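Local coordinates for protein P91 (Metagenome, PDB 4ZI5) that hydrolyses phosphotriesters as a promiscuous activity, and is an alpha/beta hydrolase of the dienelactone hydrolase family, at residues T26-E31 with A74-G79; L140-A145 with G166-S171. All coordinates share one frame; numbering follows the deposited sequence. Where two conformers were deposited one is given.

Interaction 1: residues T26-E31 with A74-G79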
loop_
_atom_site.group_PDB
_atom_site.type_symbol
_atom_site.label_atom_id
_atom_site.label_comp_id
_atom_site.label_asym_id
_atom_site.label_seq_id
_atom_site.Cartn_x
_atom_site.Cartn_y
_atom_site.Cartn_z
ATOM N N THR A 26 38.052 -2.292 1.641
ATOM C CA THR A 26 37.335 -1.567 0.589
ATOM C C THR A 26 37.004 -0.169 1.067
ATOM O O THR A 26 36.417 -0.012 2.135
ATOM C CB THR A 26 36.065 -2.324 0.188
ATOM O OG1 THR A 26 36.454 -3.591 -0.340
ATOM C CG2 THR A 26 35.264 -1.558 -0.869
ATOM N N ARG A 27 37.408 0.845 0.300
ATOM C CA ARG A 27 37.097 2.238 0.623
ATOM C C ARG A 27 35.858 2.648 -0.146
ATOM O O ARG A 27 35.792 2.466 -1.374
ATOM C CB ARG A 27 38.238 3.162 0.259
ATOM C CG ARG A 27 39.501 2.874 1.056
ATOM C CD ARG A 27 40.460 4.059 1.011
ATOM N NE ARG A 27 41.549 3.859 1.940
ATOM C CZ ARG A 27 41.475 3.976 3.268
ATOM N NH1 ARG A 27 40.361 4.331 3.880
ATOM N NH2 ARG A 27 42.556 3.747 3.998
ATOM N N CYS A 28 34.885 3.188 0.577
ATOM C CA CYS A 28 33.619 3.605 0.011
ATOM C C CYS A 28 33.471 5.120 0.066
ATOM O O CYS A 28 33.983 5.787 0.963
ATOM C CB CYS A 28 32.473 2.922 0.752
ATOM S SG CYS A 28 32.548 1.111 0.719
ATOM N N ILE A 29 32.781 5.662 -0.927
ATOM C CA ILE A 29 32.514 7.085 -0.989
ATOM C C ILE A 29 31.023 7.296 -1.205
ATOM O O ILE A 29 30.524 7.244 -2.326
ATOM C CB ILE A 29 33.296 7.787 -2.098
ATOM C CG1 ILE A 29 34.768 7.287 -2.164
ATOM C CG2 ILE A 29 33.242 9.283 -1.841
ATOM C CD1 ILE A 29 35.422 7.519 -3.516
ATOM N N GLY A 30 30.315 7.506 -0.113
ATOM C CA GLY A 30 28.884 7.807 -0.188
ATOM C C GLY A 30 28.634 9.308 -0.320
ATOM O O GLY A 30 29.559 10.122 -0.228
ATOM N N GLU A 31 27.369 9.680 -0.499
ATOM C CA GLU A 31 26.973 11.081 -0.571
ATOM C C GLU A 31 25.835 11.334 0.393
ATOM O O GLU A 31 24.795 10.675 0.320
ATOM C CB GLU A 31 26.564 11.483 -2.016
ATOM C CG GLU A 31 26.405 12.982 -2.191
ATOM C CD GLU A 31 26.077 13.360 -3.601
ATOM O OE1 GLU A 31 26.997 13.846 -4.288
ATOM O OE2 GLU A 31 24.920 13.148 -4.027
ATOM N N ALA A 74 23.297 8.338 0.515
ATOM C CA ALA A 74 23.336 7.492 -0.679
ATOM C C ALA A 74 24.596 6.648 -0.598
ATOM O O ALA A 74 25.716 7.187 -0.605
ATOM C CB ALA A 74 23.292 8.347 -1.921
ATOM N N ALA A 75 24.386 5.337 -0.420
ATOM C CA ALA A 75 25.441 4.404 -0.096
ATOM C C ALA A 75 26.276 4.020 -1.327
ATOM O O ALA A 75 25.768 3.975 -2.445
ATOM C CB ALA A 75 24.860 3.161 0.541
ATOM N N ASP A 76 27.555 3.754 -1.089
ATOM C CA ASP A 76 28.443 3.162 -2.082
ATOM C C ASP A 76 28.684 1.713 -1.683
ATOM O O ASP A 76 29.541 1.443 -0.812
ATOM C CB ASP A 76 29.748 3.947 -2.125
ATOM C CG ASP A 76 30.800 3.329 -3.070
ATOM O OD1 ASP A 76 30.440 2.452 -3.885
ATOM O OD2 ASP A 76 32.005 3.672 -2.936
ATOM N N MET A 77 27.961 0.775 -2.295
ATOM C CA MET A 77 28.183 -0.657 -1.995
ATOM C C MET A 77 29.440 -1.211 -2.656
ATOM O O MET A 77 30.159 -1.992 -2.042
ATOM C CB MET A 77 26.988 -1.533 -2.376
ATOM C CG MET A 77 25.784 -1.335 -1.497
ATOM S SD MET A 77 25.987 -1.908 0.187
ATOM C CE MET A 77 25.856 -3.678 -0.047
ATOM N N HIS A 78 29.707 -0.796 -3.895
ATOM C CA HIS A 78 30.786 -1.372 -4.676
ATOM C C HIS A 78 32.166 -0.935 -4.235
ATOM O O HIS A 78 33.116 -1.711 -4.356
ATOM C CB HIS A 78 30.572 -1.074 -6.153
ATOM C CG HIS A 78 29.275 -1.590 -6.680
ATOM N ND1 HIS A 78 28.660 -2.720 -6.179
ATOM C CD2 HIS A 78 28.481 -1.141 -7.672
ATOM C CE1 HIS A 78 27.535 -2.929 -6.831
ATOM N NE2 HIS A 78 27.407 -1.990 -7.747
ATOM N N GLY A 79 32.293 0.265 -3.683
ATOM C CA GLY A 79 33.606 0.811 -3.321
ATOM C C GLY A 79 34.150 1.685 -4.425
ATOM O O GLY A 79 33.838 1.469 -5.601
#
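Asp-76 lays its carboxylate against the backbone of Cys-28 and Ile-29, where strand 26-34 passes the loop that follows strand 71-74. A chi1 of 175° swings CG opposite the residue's own N and out to the strand, and Asp-76 OD2 takes the N-H of Ile-29 on its anti lone pair, 2.9 Å from Ile-29 N and nearly straight at 169°. The same oxygen accepts from Ala-81 N. Asp-76 OD1 turns back into its own loop, where Gly-79 N meets it from above the carboxylate plane, 2.9 Å away, in an Asx motif. Gly-79 packs against the strand backbone, its CA 3.4 Å from Arg-27 O and also touching Thr-26 CG2. At the other end the pairing is ordinary antiparallel sheet: Glu-31 N donates to Ala-74 O at 3.0 Å, and Ala-74 N returns a bond to Glu-31 O. Gly-30, without a side chain, brings its CA to 3.3 Å from Ala-74 O. One buried carboxylate thus takes over where the strand ladder stops, gripped by three backbone N-H groups that would offset its charge and probably keep it ionised, while tying the departing loop to the strand.

Interaction 2: residues L140-A145 with G166-S171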
loop_
_atom_site.group_PDB
_atom_site.type_symbol
_atom_site.label_atom_id
_atom_site.label_comp_id
_atom_site.label_asym_id
_atom_site.label_seq_id
_atom_site.Cartn_x
_atom_site.Cartn_y
_atom_site.Cartn_z
ATOM N N LEU A 140 20.277 -6.507 5.463
ATOM C CA LEU A 140 20.707 -5.721 6.618
ATOM C C LEU A 140 19.746 -5.843 7.793
ATOM O O LEU A 140 20.189 -6.038 8.944
ATOM C CB LEU A 140 20.906 -4.259 6.238
ATOM C CG LEU A 140 21.380 -3.292 7.330
ATOM C CD1 LEU A 140 22.730 -3.659 7.934
ATOM C CD2 LEU A 140 21.423 -1.903 6.726
ATOM N N ALA A 141 18.443 -5.761 7.520
ATOM C CA ALA A 141 17.455 -5.957 8.587
ATOM C C ALA A 141 17.567 -7.338 9.224
ATOM O O ALA A 141 17.414 -7.463 10.438
ATOM C CB ALA A 141 16.036 -5.721 8.071
ATOM N N ARG A 142 17.858 -8.365 8.421
ATOM C CA ARG A 142 18.020 -9.730 8.943
ATOM C C ARG A 142 19.227 -9.944 9.881
ATOM O O ARG A 142 19.249 -10.938 10.597
ATOM C CB ARG A 142 18.100 -10.747 7.798
ATOM C CG ARG A 142 16.744 -10.973 7.131
ATOM C CD ARG A 142 16.941 -11.624 5.771
ATOM N NE ARG A 142 15.683 -12.151 5.240
ATOM C CZ ARG A 142 15.468 -12.489 3.969
ATOM N NH1 ARG A 142 16.418 -12.319 3.035
ATOM N NH2 ARG A 142 14.269 -12.973 3.630
ATOM N N THR A 143 20.189 -9.009 9.897
ATOM C CA THR A 143 21.272 -9.028 10.890
ATOM C C THR A 143 20.814 -8.588 12.272
ATOM O O THR A 143 21.581 -8.716 13.224
ATOM C CB THR A 143 22.475 -8.143 10.482
ATOM O OG1 THR A 143 22.092 -6.764 10.498
ATOM C CG2 THR A 143 23.012 -8.507 9.132
ATOM N N GLY A 144 19.603 -8.048 12.394
ATOM C CA GLY A 144 19.102 -7.476 13.633
ATOM C C GLY A 144 19.509 -6.041 13.815
ATOM O O GLY A 144 19.422 -5.526 14.914
ATOM N N ALA A 145 19.946 -5.370 12.754
ATOM C CA ALA A 145 20.323 -3.969 12.891
ATOM C C ALA A 145 19.179 -3.125 13.461
ATOM O O ALA A 145 18.001 -3.408 13.188
ATOM C CB ALA A 145 20.760 -3.420 11.548
ATOM N N GLY A 166 13.530 -14.420 13.407
ATOM C CA GLY A 166 13.287 -13.577 14.555
ATOM C C GLY A 166 14.151 -12.319 14.658
ATOM O O GLY A 166 13.959 -11.527 15.574
ATOM N N ARG A 167 15.077 -12.099 13.729
ATOM C CA ARG A 167 16.054 -11.034 13.912
ATOM C C ARG A 167 15.633 -9.659 13.432
ATOM O O ARG A 167 16.165 -8.654 13.898
ATOM C CB ARG A 167 17.374 -11.414 13.278
ATOM C CG ARG A 167 17.943 -12.708 13.857
ATOM C CD ARG A 167 19.444 -12.640 13.918
ATOM N NE ARG A 167 20.115 -13.934 13.767
ATOM C CZ ARG A 167 21.347 -14.199 14.203
ATOM N NH1 ARG A 167 21.867 -15.409 14.012
ATOM N NH2 ARG A 167 22.071 -13.272 14.827
ATOM N N ILE A 168 14.677 -9.585 12.502
ATOM C CA ILE A 168 14.292 -8.271 12.001
ATOM C C ILE A 168 13.644 -7.458 13.110
ATOM O O ILE A 168 12.675 -7.918 13.725
ATOM C CB ILE A 168 13.313 -8.366 10.813
ATOM C CG1 ILE A 168 14.046 -8.952 9.613
ATOM C CG2 ILE A 168 12.775 -6.987 10.444
ATOM C CD1 ILE A 168 13.124 -9.436 8.501
ATOM N N GLN A 169 14.174 -6.268 13.401
ATOM C CA GLN A 169 13.522 -5.380 14.390
ATOM C C GLN A 169 12.795 -4.190 13.725
ATOM O O GLN A 169 12.052 -3.498 14.399
ATOM C CB GLN A 169 14.429 -4.978 15.573
ATOM C CG GLN A 169 15.686 -4.191 15.325
ATOM C CD GLN A 169 16.490 -3.974 16.618
ATOM O OE1 GLN A 169 16.375 -2.931 17.287
ATOM N NE2 GLN A 169 17.313 -4.955 16.967
ATOM N N SER A 170 12.949 -3.995 12.414
ATOM C CA SER A 170 12.337 -2.868 11.740
ATOM C C SER A 170 10.949 -3.203 11.254
ATOM O O SER A 170 10.624 -4.366 11.001
ATOM C CB SER A 170 13.156 -2.482 10.503
ATOM O OG SER A 170 13.194 -3.525 9.525
ATOM N N SER A 171 10.139 -2.163 11.086
ATOM C CA SER A 171 8.973 -2.237 10.207
ATOM C C SER A 171 9.480 -2.543 8.807
ATOM O O SER A 171 10.622 -2.181 8.444
ATOM C CB SER A 171 8.246 -0.902 10.180
ATOM O OG SER A 171 6.957 -1.013 9.618
HETATM O O HOH W 1 16.379 -5.322 11.946
#
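Ile-168 and Ala-141 meet where the end of helix 132-142 rests on the loop leading into strand 171-177. Ile-168 lays CG1 against the helix end, anti to its own carbonyl carbon (chi1 -68°), which puts this methylene 4.1 Å from Ala-141 CB, and CD1 runs on beside Arg-142 CG. The Arg-142 and Ile-168 side chains lie alongside, pointing the same way; the arginine is extended from CG to NE and carries its guanidinium past the isoleucine to salt bridges with Glu-194 and Glu-139. Farther along the loop, Ser-170 OG also borders Ala-141 CB, and it donates to Ser-171 O from above the carbonyl plane.

Arg-167 brings aliphatic carbons to the helix end, its CB 3.3 Å from Arg-142 O, while its bent chain takes NE to Gly-163 O. Gln-169 starts with CG between its backbone N and carbonyl carbon (chi1 62°), then extends; in one of two conformers, and so only tentatively, Gln-169 CG lies 3.2 Å from Ala-145 O. Between the backbones one water donates to Ala-141 O and Ala-145 O and accepts from Gln-169 N, each at 2.8 Å. Gly-144 CA also makes a CA-H...O contact with Arg-167 O. Thr-143 OG1 folds back to donate to Leu-140 O, in the carbonyl plane. With Gly-144 at positive phi, the helix closes in a Schellman motif, here in the alpha/beta hydrolase fold, at the far end of the helix that follows the probable nucleophile elbow at Cys-131.

Overall arrangement
Interaction 1 and interaction 2 share neither strand nor helix; their centres lie 22 Å apart and their nearest atoms about 8 Å, without touching. Both fasten a loop beside the central sheet, at similar distances from the middle of the chain. Interaction 1 is the more buried: it joins an antiparallel strand near one edge to the loop leaving its neighbour, through direct hydrogen bonds and a carboxylate. Interaction 2 is partly open, with exposed Arg-167 and Gln-169, and joins a helix end to the loop before a parallel strand. There, apolar packing, CA-H...O contacts and a bridging water carry much of the contact, and its arginines find their polar partners elsewhere.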